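PDB 4MHR: ectoine dioxygenase from Sphingopyxis alaskensis, which catalyses the iron(II)- and 2-oxoglutarate-dependent hydroxylation of L-ectoine to 5-hydroxyectoine, a compatible solute that protects cells against osmotic stress. Local coordinates for residues H182-Y196 against N250-R264. Residues are numbered along the deposited sequence; the frame is centred on the assembly and turned at random.
Sequences HNGPLMVIPGSHRTY and NLMHGSNGNITPFPR
Met187 and Val188 pair with Gly254 and His253 as a short antiparallel strand pair in the three-stranded antiparallel sheet of the cupin fold, beside the iron site. Met187 and Gly254 form the hydrogen-bonded pair (Met187 N to Gly254 O 2.8 Å, Gly254 N to Met187 O 2.9 Å), and Ile189 N continues the pairing to Met252 O. Val188 and His253 are the non-hydrogen-bonded pair, their side chains on one face. There Leu186 CD1 reaches His253 CD2 at 3.5 Å, while His253 ND1 donates in its ring plane to Leu251 O (3.0 Å), which fixes the rotation of this iron-binding imidazole. Branched Val188 fills the neighbouring place, its CB 3.6 Å from Leu251 CD2.

Beyond the strands a type II turn, Ile189 to Ser192, brings in a serine whose hydroxyl can donate and accept at once: its OG donates to Ile189 O and accepts from Met252 N (2.8 Å). Asn250, with CG anti to its N (chi1 -171°), sends ND2 to both His193 O and Thr195 O, each at 3.0 Å and approached from above the carbonyl plane; its OD1 accepts a hydrogen bond from the hydroxyl of Ser153. An aspartate here would probably leave both carbonyls without their shared donor and set a negative charge against them.

At the other end, Gly184 has positive phi, and a side chain would collide with Asn256 O. Both Gly184 O and Asn256 O accept hydrogen bonds from Lys141, the 2-oxoglutarate-binding lysine on strand 131-141. Strand 253-255 lies between 187-188 and 149-152, placing His253 near His152 and near Asp154 at the start of helix 154-162.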
loop_
_atom_site.group_PDB
_atom_site.type_symbol
_atom_site.label_atom_id
_atom_site.label_comp_id
_atom_site.label_asym_id
_atom_site.label_seq_id
_atom_site.Cartn_x
_atom_site.Cartn_y
_atom_site.Cartn_z
ATOM N N HIS A 182 11.650 16.054 3.877
ATOM C CA HIS A 182 11.257 17.324 3.210
ATOM C C HIS A 182 10.487 17.185 1.928
ATOM O O HIS A 182 9.848 18.181 1.497
ATOM C CB HIS A 182 12.450 18.163 2.899
ATOM C CG HIS A 182 13.389 18.302 4.052
ATOM N ND1 HIS A 182 13.009 18.869 5.241
ATOM C CD2 HIS A 182 14.663 17.893 4.211
ATOM C CE1 HIS A 182 14.013 18.790 6.092
ATOM N NE2 HIS A 182 15.038 18.240 5.476
ATOM N N ASN A 183 10.550 16.003 1.299
ATOM C CA ASN A 183 9.936 15.849 -0.025
ATOM C C ASN A 183 8.546 15.196 -0.003
ATOM O O ASN A 183 8.181 14.483 -0.894
ATOM C CB ASN A 183 10.883 15.206 -1.053
ATOM C CG ASN A 183 11.226 13.741 -0.762
ATOM O OD1 ASN A 183 11.199 13.289 0.362
ATOM N ND2 ASN A 183 11.629 13.044 -1.784
ATOM N N GLY A 184 7.802 15.425 1.059
ATOM C CA GLY A 184 6.469 14.828 1.207
ATOM C C GLY A 184 6.470 13.298 1.309
ATOM O O GLY A 184 5.812 12.660 0.574
ATOM N N PRO A 185 7.198 12.724 2.271
ATOM C CA PRO A 185 7.108 11.258 2.506
ATOM C C PRO A 185 5.717 10.846 3.008
ATOM O O PRO A 185 4.942 11.664 3.512
ATOM C CB PRO A 185 8.126 11.036 3.625
ATOM C CG PRO A 185 8.072 12.325 4.435
ATOM C CD PRO A 185 7.868 13.429 3.382
ATOM N N LEU A 186 5.434 9.565 2.896
ATOM C CA LEU A 186 4.255 8.972 3.504
ATOM C C LEU A 186 4.225 9.232 5.022
ATOM O O LEU A 186 5.189 9.035 5.721
ATOM C CB LEU A 186 4.295 7.443 3.225
ATOM C CG LEU A 186 3.037 6.689 3.681
ATOM C CD1 LEU A 186 1.836 7.122 2.857
ATOM C CD2 LEU A 186 3.236 5.180 3.562
ATOM N N MET A 187 3.092 9.708 5.507
ATOM C CA MET A 187 2.853 9.932 6.904
ATOM C C MET A 187 1.730 8.974 7.280
ATOM O O MET A 187 0.743 8.855 6.546
ATOM C CB MET A 187 2.296 11.350 7.074
ATOM C CG MET A 187 3.370 12.413 6.930
ATOM S SD MET A 187 2.778 14.080 7.260
ATOM C CE MET A 187 1.482 13.960 8.446
ATOM N N VAL A 188 1.841 8.399 8.455
ATOM C CA VAL A 188 0.841 7.497 8.999
ATOM C C VAL A 188 0.489 7.968 10.377
ATOM O O VAL A 188 1.308 8.668 11.047
ATOM C CB VAL A 188 1.317 6.028 8.982
ATOM C CG1 VAL A 188 1.747 5.654 7.595
ATOM C CG2 VAL A 188 2.460 5.758 9.981
ATOM N N ILE A 189 -0.726 7.621 10.807
ATOM C CA ILE A 189 -1.117 7.764 12.216
ATOM C C ILE A 189 -1.024 6.373 12.890
ATOM O O ILE A 189 -1.919 5.495 12.696
ATOM C CB ILE A 189 -2.533 8.343 12.309
ATOM C CG1 ILE A 189 -2.563 9.758 11.679
ATOM C CG2 ILE A 189 -2.998 8.406 13.758
ATOM C CD1 ILE A 189 -3.961 10.363 11.661
ATOM N N PRO A 190 0.051 6.139 13.693
ATOM C CA PRO A 190 0.261 4.769 14.179
ATOM C C PRO A 190 -0.840 4.306 15.158
ATOM O O PRO A 190 -1.321 5.082 15.962
ATOM C CB PRO A 190 1.640 4.803 14.882
ATOM C CG PRO A 190 2.145 6.199 14.755
ATOM C CD PRO A 190 1.102 7.078 14.129
ATOM N N GLY A 191 -1.277 3.061 15.028
ATOM C CA GLY A 191 -2.398 2.568 15.818
ATOM C C GLY A 191 -3.769 2.892 15.268
ATOM O O GLY A 191 -4.733 2.342 15.708
ATOM N N SER A 192 -3.843 3.684 14.227
ATOM C CA SER A 192 -5.105 4.053 13.630
ATOM C C SER A 192 -5.802 2.928 12.913
ATOM O O SER A 192 -7.019 2.917 12.723
ATOM C CB SER A 192 -4.859 5.201 12.648
ATOM O OG SER A 192 -4.097 4.882 11.482
ATOM N N HIS A 193 -5.038 1.946 12.543
ATOM C CA HIS A 193 -5.606 0.728 11.954
ATOM C C HIS A 193 -6.580 -0.105 12.804
ATOM O O HIS A 193 -7.352 -0.943 12.246
ATOM C CB HIS A 193 -4.463 -0.154 11.427
ATOM C CG HIS A 193 -3.624 -0.725 12.500
ATOM N ND1 HIS A 193 -2.956 0.065 13.427
ATOM C CD2 HIS A 193 -3.329 -2.028 12.813
ATOM C CE1 HIS A 193 -2.311 -0.711 14.285
ATOM N NE2 HIS A 193 -2.514 -1.986 13.943
ATOM N N ARG A 194 -6.597 0.148 14.102
ATOM C CA ARG A 194 -7.482 -0.536 14.984
ATOM C C ARG A 194 -8.808 0.167 15.130
ATOM O O ARG A 194 -9.642 -0.311 15.903
ATOM C CB ARG A 194 -6.874 -0.664 16.391
ATOM C CG ARG A 194 -5.902 -1.819 16.502
ATOM C CD ARG A 194 -5.556 -2.128 17.968
ATOM N NE ARG A 194 -4.423 -3.048 17.943
ATOM C CZ ARG A 194 -4.576 -4.345 17.789
ATOM N NH1 ARG A 194 -5.780 -4.877 17.649
ATOM N NH2 ARG A 194 -3.550 -5.105 17.753
ATOM N N THR A 195 -9.005 1.270 14.408
ATOM C CA THR A 195 -10.316 1.971 14.291
ATOM C C THR A 195 -10.749 2.053 12.878
ATOM O O THR A 195 -9.979 2.482 11.971
ATOM C CB THR A 195 -10.174 3.440 14.740
ATOM O OG1 THR A 195 -9.713 3.471 16.083
ATOM C CG2 THR A 195 -11.513 4.204 14.658
ATOM N N TYR A 196 -11.983 1.626 12.625
ATOM C CA TYR A 196 -12.541 1.793 11.322
ATOM C C TYR A 196 -13.325 3.127 11.347
ATOM O O TYR A 196 -14.312 3.257 12.074
ATOM C CB TYR A 196 -13.503 0.669 11.004
ATOM C CG TYR A 196 -14.086 0.776 9.634
ATOM C CD1 TYR A 196 -13.268 0.703 8.513
ATOM C CD2 TYR A 196 -15.464 0.899 9.443
ATOM C CE1 TYR A 196 -13.794 0.758 7.247
ATOM C CE2 TYR A 196 -16.020 0.893 8.176
ATOM C CZ TYR A 196 -15.232 0.845 7.101
ATOM O OH TYR A 196 -15.805 0.824 5.859
ATOM N N ASN A 250 -5.929 -0.894 6.750
ATOM C CA ASN A 250 -6.762 0.083 7.363
ATOM C C ASN A 250 -6.001 1.221 8.083
ATOM O O ASN A 250 -6.599 1.976 8.841
ATOM C CB ASN A 250 -7.725 -0.593 8.323
ATOM C CG ASN A 250 -8.802 0.379 8.848
ATOM O OD1 ASN A 250 -9.490 1.074 8.091
ATOM N ND2 ASN A 250 -8.931 0.418 10.134
ATOM N N LEU A 251 -4.691 1.299 7.912
ATOM C CA LEU A 251 -3.951 2.351 8.554
ATOM C C LEU A 251 -4.192 3.732 7.878
ATOM O O LEU A 251 -4.181 3.880 6.636
ATOM C CB LEU A 251 -2.459 2.069 8.487
ATOM C CG LEU A 251 -1.522 3.004 9.290
ATOM C CD1 LEU A 251 -1.816 2.890 10.780
ATOM C CD2 LEU A 251 -0.096 2.714 8.921
ATOM N N MET A 252 -4.430 4.726 8.686
ATOM C CA MET A 252 -4.775 6.110 8.171
ATOM C C MET A 252 -3.500 6.781 7.746
ATOM O O MET A 252 -2.554 6.912 8.537
ATOM C CB MET A 252 -5.441 6.961 9.272
ATOM C CG MET A 252 -6.122 8.264 8.769
ATOM S SD MET A 252 -7.378 8.007 7.471
ATOM C CE MET A 252 -8.647 7.303 8.438
ATOM N N HIS A 253 -3.436 7.172 6.475
ATOM C CA HIS A 253 -2.202 7.690 5.963
ATOM C C HIS A 253 -2.418 8.722 4.858
ATOM O O HIS A 253 -3.521 8.863 4.224
ATOM C CB HIS A 253 -1.300 6.525 5.444
ATOM C CG HIS A 253 -1.817 5.898 4.195
ATOM N ND1 HIS A 253 -2.887 5.033 4.195
ATOM C CD2 HIS A 253 -1.516 6.108 2.897
ATOM C CE1 HIS A 253 -3.138 4.640 2.963
ATOM N NE2 HIS A 253 -2.340 5.288 2.152
ATOM N N GLY A 254 -1.346 9.408 4.548
ATOM C CA GLY A 254 -1.393 10.505 3.512
ATOM C C GLY A 254 -0.038 11.168 3.357
ATOM O O GLY A 254 0.918 10.694 3.963
ATOM N N SER A 255 0.079 12.181 2.474
ATOM C CA SER A 255 1.353 12.911 2.341
ATOM C C SER A 255 1.124 14.342 2.018
ATOM O O SER A 255 0.059 14.709 1.404
ATOM C CB SER A 255 2.285 12.264 1.293
ATOM O OG SER A 255 1.611 12.165 0.074
ATOM N N ASN A 256 2.063 15.190 2.498
ATOM C CA ASN A 256 2.071 16.607 2.083
ATOM C C ASN A 256 2.575 16.686 0.672
ATOM O O ASN A 256 3.104 15.697 0.092
ATOM C CB ASN A 256 2.941 17.464 2.981
ATOM C CG ASN A 256 2.355 17.641 4.371
ATOM O OD1 ASN A 256 2.998 17.359 5.395
ATOM N ND2 ASN A 256 1.137 18.086 4.423
ATOM N N GLY A 257 2.425 17.852 0.045
ATOM C CA GLY A 257 3.018 18.013 -1.263
ATOM C C GLY A 257 4.550 18.166 -1.208
ATOM O O GLY A 257 5.154 17.989 -0.190
ATOM N N ASN A 258 5.172 18.500 -2.340
ATOM C CA ASN A 258 6.627 18.528 -2.438
ATOM C C ASN A 258 7.048 19.689 -3.362
ATOM O O ASN A 258 6.874 19.642 -4.605
ATOM C CB ASN A 258 7.142 17.169 -2.955
ATOM C CG ASN A 258 8.634 17.145 -3.178
ATOM O OD1 ASN A 258 9.391 17.817 -2.454
ATOM N ND2 ASN A 258 9.083 16.361 -4.176
ATOM N N ILE A 259 7.584 20.742 -2.750
ATOM C CA ILE A 259 8.170 21.867 -3.488
ATOM C C ILE A 259 9.648 21.638 -3.654
ATOM O O ILE A 259 10.285 22.369 -4.385
ATOM C CB ILE A 259 7.882 23.242 -2.826
ATOM C CG1 ILE A 259 8.541 23.400 -1.420
ATOM C CG2 ILE A 259 6.374 23.496 -2.767
ATOM C CD1 ILE A 259 8.824 24.858 -1.038
ATOM N N THR A 260 10.205 20.621 -2.998
ATOM C CA THR A 260 11.630 20.364 -3.205
ATOM C C THR A 260 11.980 19.921 -4.598
ATOM O O THR A 260 11.128 19.384 -5.329
ATOM C CB THR A 260 12.278 19.378 -2.225
ATOM O OG1 THR A 260 12.089 18.021 -2.623
ATOM C CG2 THR A 260 11.772 19.617 -0.745
ATOM N N PRO A 261 13.243 20.140 -4.980
ATOM C CA PRO A 261 13.655 19.598 -6.258
ATOM C C PRO A 261 13.727 18.070 -6.263
ATOM O O PRO A 261 14.040 17.510 -7.255
ATOM C CB PRO A 261 15.086 20.160 -6.434
ATOM C CG PRO A 261 15.110 21.397 -5.554
ATOM C CD PRO A 261 14.334 20.899 -4.346
ATOM N N PHE A 262 13.477 17.391 -5.173
ATOM C CA PHE A 262 13.819 15.965 -5.108
ATOM C C PHE A 262 12.543 15.123 -5.291
ATOM O O PHE A 262 11.647 15.210 -4.443
ATOM C CB PHE A 262 14.416 15.635 -3.739
ATOM C CG PHE A 262 15.645 16.442 -3.400
ATOM C CD1 PHE A 262 16.725 16.527 -4.292
ATOM C CD2 PHE A 262 15.715 17.149 -2.219
ATOM C CE1 PHE A 262 17.846 17.290 -3.977
ATOM C CE2 PHE A 262 16.834 17.913 -1.903
ATOM C CZ PHE A 262 17.890 17.986 -2.767
ATOM N N PRO A 263 12.461 14.301 -6.368
ATOM C CA PRO A 263 11.271 13.510 -6.706
ATOM C C PRO A 263 11.050 12.376 -5.705
ATOM O O PRO A 263 11.940 12.005 -4.972
ATOM C CB PRO A 263 11.634 12.904 -8.047
ATOM C CG PRO A 263 13.108 12.650 -7.898
ATOM C CD PRO A 263 13.586 13.921 -7.227
ATOM N N ARG A 264 9.840 11.875 -5.654
ATOM C CA ARG A 264 9.522 10.645 -4.914
ATOM C C ARG A 264 9.062 9.629 -5.898
ATOM O O ARG A 264 8.307 9.968 -6.829
ATOM C CB ARG A 264 8.353 10.868 -3.964
ATOM C CG ARG A 264 8.759 11.412 -2.627
ATOM C CD ARG A 264 7.564 11.361 -1.687
ATOM N NE ARG A 264 7.303 10.017 -1.136
ATOM C CZ ARG A 264 6.235 9.241 -1.380
ATOM N NH1 ARG A 264 5.254 9.613 -2.205
ATOM N NH2 ARG A 264 6.154 8.050 -0.782
HETATM O O HOH W 1 4.264 14.315 3.739
HETATM O O HOH W 2 7.778 7.522 2.143
HETATM O O HOH W 3 -7.970 4.104 10.219
HETATM O O HOH W 4 -10.493 3.615 8.943
#